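Local coordinates for protein ditrans,polycis-undecaprenyl-diphosphate synthase ((2E,6E)-farnesyl-diphosphate specific) (Acinetobacter baumannii, PDB 6ACS) that probably condenses isopentenyl diphosphate units stepwise onto farnesyl diphosphate to make undecaprenyl diphosphate, precursor of the lipid carrier for bacterial cell-wall polysaccharides, at residues R100-R105 and Y172-D177. Residues are numbered along the deposited sequence; the frame is centred on the assembly and turned at random. Where two conformers were deposited one is given.
Sequences RFIGDR and YVSLND
Leu175 lays its CD2 methyl against the aliphatic part of Arg100, with 3.5 Å between Leu175 CD2 and Arg100 CD, the two side chains running past each other in opposite directions. The same methyl lies 3.7 Å from CG2 of Ile102, whose side chain crosses the leucine at about a right angle; Ser174 CB, from the residue before the leucine, also touches that CG2. Beyond the leucine, Arg100 grips Asp177 end-on with two nitrogens. Its NH1 reaches the syn lone pair of Asp177 OD1 at 2.8 Å in a nearly straight bond (173°), while NH2 meets Asp177 OD2 at a longer 3.2 Å, on the syn side but out of the carboxylate plane. Guanidinium and carboxylate are nearly coplanar, 22° apart. With CG anti to the backbone N (chi1 -170°), Arg100 extends past Leu175, and a bend at chi3 accompanies its turn to Asp177. At the other border a water bridges Gly103 N and Ser174 OG, a hydroxyl also hydrogen-bonded to Asp142 of helix 139-155. Asn176 ND2 braces the type II turn 173-176 by bonding to Val173 O at 2.9 Å. Away from the predicted substrate and magnesium sites, the contact joins the loop between helix 166-170 and strand 183-186 to the C-terminal end of strand 97-102, outermost in this chain's parallel sheet; that strand hydrogen-bonds to strand 129-134, while Phe101, pointing away from the turn, packs on helix 110-123.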
loop_
_atom_site.group_PDB
_atom_site.type_symbol
_atom_site.label_atom_id
_atom_site.label_comp_id
_atom_site.label_asym_id
_atom_site.label_seq_id
_atom_site.Cartn_x
_atom_site.Cartn_y
_atom_site.Cartn_z
ATOM N N ARG B 100 12.632 15.820 -9.261
ATOM C CA ARG B 100 11.188 15.989 -9.205
ATOM C C ARG B 100 10.763 16.112 -7.747
ATOM O O ARG B 100 11.444 15.618 -6.847
ATOM C CB ARG B 100 10.491 14.798 -9.883
ATOM C CG ARG B 100 9.008 14.983 -10.089
ATOM C CD ARG B 100 8.352 13.765 -10.740
ATOM N NE ARG B 100 8.862 13.477 -12.077
ATOM C CZ ARG B 100 8.236 12.707 -12.963
ATOM N NH1 ARG B 100 7.068 12.154 -12.654
ATOM N NH2 ARG B 100 8.776 12.488 -14.155
ATOM N N PHE B 101 9.640 16.793 -7.512
ATOM C CA PHE B 101 9.097 16.916 -6.169
ATOM C C PHE B 101 7.643 16.477 -6.192
ATOM O O PHE B 101 6.919 16.770 -7.150
ATOM C CB PHE B 101 9.226 18.351 -5.656
ATOM C CG PHE B 101 10.635 18.847 -5.668
ATOM C CD1 PHE B 101 11.141 19.484 -6.790
ATOM C CD2 PHE B 101 11.474 18.608 -4.585
ATOM C CE1 PHE B 101 12.459 19.921 -6.823
ATOM C CE2 PHE B 101 12.806 19.044 -4.607
ATOM C CZ PHE B 101 13.290 19.696 -5.728
ATOM N N ILE B 102 7.233 15.727 -5.168
ATOM C CA ILE B 102 5.823 15.372 -5.031
ATOM C C ILE B 102 5.337 15.825 -3.666
ATOM O O ILE B 102 6.117 15.959 -2.716
ATOM C CB ILE B 102 5.546 13.868 -5.215
ATOM C CG1 ILE B 102 6.379 13.072 -4.211
ATOM C CG2 ILE B 102 5.823 13.448 -6.673
ATOM C CD1 ILE B 102 6.169 11.551 -4.312
ATOM N N GLY B 103 4.035 16.077 -3.579
ATOM C CA GLY B 103 3.423 16.555 -2.360
ATOM C C GLY B 103 2.631 17.820 -2.591
ATOM O O GLY B 103 2.570 18.368 -3.692
ATOM N N ASP B 104 2.006 18.277 -1.515
ATOM C CA ASP B 104 1.162 19.460 -1.526
ATOM C C ASP B 104 2.047 20.691 -1.564
ATOM O O ASP B 104 2.907 20.869 -0.694
ATOM C CB ASP B 104 0.282 19.437 -0.282
ATOM C CG ASP B 104 -0.773 20.531 -0.254
ATOM O OD1 ASP B 104 -0.816 21.429 -1.128
ATOM O OD2 ASP B 104 -1.586 20.464 0.689
ATOM N N ARG B 105 1.857 21.534 -2.570
ATOM C CA ARG B 105 2.653 22.749 -2.644
ATOM C C ARG B 105 1.878 23.966 -2.187
ATOM O O ARG B 105 2.475 25.037 -2.038
ATOM C CB ARG B 105 3.172 22.972 -4.075
ATOM C CG ARG B 105 4.033 21.819 -4.588
ATOM C CD ARG B 105 4.717 22.132 -5.919
ATOM N NE ARG B 105 5.400 20.946 -6.447
ATOM C CZ ARG B 105 6.121 20.927 -7.568
ATOM N NH1 ARG B 105 6.261 22.034 -8.292
ATOM N NH2 ARG B 105 6.707 19.806 -7.964
ATOM N N TYR B 172 -3.927 10.415 -12.613
ATOM C CA TYR B 172 -3.958 11.588 -11.752
ATOM C C TYR B 172 -3.128 11.425 -10.483
ATOM O O TYR B 172 -2.983 12.388 -9.718
ATOM C CB TYR B 172 -5.406 11.895 -11.365
ATOM C CG TYR B 172 -6.261 12.303 -12.544
ATOM C CD1 TYR B 172 -6.901 11.353 -13.332
ATOM C CD2 TYR B 172 -6.435 13.649 -12.859
ATOM C CE1 TYR B 172 -7.708 11.727 -14.414
ATOM C CE2 TYR B 172 -7.241 14.035 -13.936
ATOM C CZ TYR B 172 -7.877 13.068 -14.701
ATOM O OH TYR B 172 -8.675 13.429 -15.773
ATOM N N VAL B 173 -2.580 10.254 -10.254
ATOM C CA VAL B 173 -1.764 9.931 -9.082
ATOM C C VAL B 173 -0.323 10.312 -9.377
ATOM O O VAL B 173 0.139 10.165 -10.512
ATOM C CB VAL B 173 -1.869 8.430 -8.754
ATOM C CG1 VAL B 173 -1.047 8.098 -7.464
ATOM C CG2 VAL B 173 -3.346 8.019 -8.582
ATOM N N SER B 174 0.409 10.780 -8.359
ATOM C CA SER B 174 1.790 11.209 -8.599
ATOM C C SER B 174 2.646 10.070 -9.161
ATOM O O SER B 174 2.429 8.885 -8.870
ATOM C CB SER B 174 2.433 11.736 -7.303
ATOM O OG SER B 174 1.607 12.676 -6.656
ATOM N N LEU B 175 3.623 10.445 -10.003
ATOM C CA LEU B 175 4.632 9.538 -10.565
ATOM C C LEU B 175 4.044 8.490 -11.511
ATOM O O LEU B 175 4.647 7.430 -11.723
ATOM C CB LEU B 175 5.449 8.844 -9.463
ATOM C CG LEU B 175 6.101 9.844 -8.486
ATOM C CD1 LEU B 175 7.031 9.115 -7.542
ATOM C CD2 LEU B 175 6.831 10.952 -9.247
ATOM N N ASN B 176 2.891 8.764 -12.119
ATOM C CA ASN B 176 2.288 7.752 -12.978
ATOM C C ASN B 176 3.058 7.546 -14.275
ATOM O O ASN B 176 2.782 6.575 -14.983
ATOM C CB ASN B 176 0.830 8.092 -13.299
ATOM C CG ASN B 176 0.678 9.393 -14.053
ATOM O OD1 ASN B 176 0.936 9.456 -15.268
ATOM N ND2 ASN B 176 0.214 10.435 -13.359
ATOM N N ASP B 177 3.971 8.441 -14.631
ATOM C CA ASP B 177 4.754 8.243 -15.845
ATOM C C ASP B 177 6.055 7.504 -15.567
ATOM O O ASP B 177 6.852 7.307 -16.491
ATOM C CB ASP B 177 5.028 9.586 -16.527
ATOM C CG ASP B 177 5.797 10.550 -15.638
ATOM O OD1 ASP B 177 5.570 10.564 -14.407
ATOM O OD2 ASP B 177 6.572 11.347 -16.187
HETATM O O HOH W 1 2.568 15.481 -6.063
#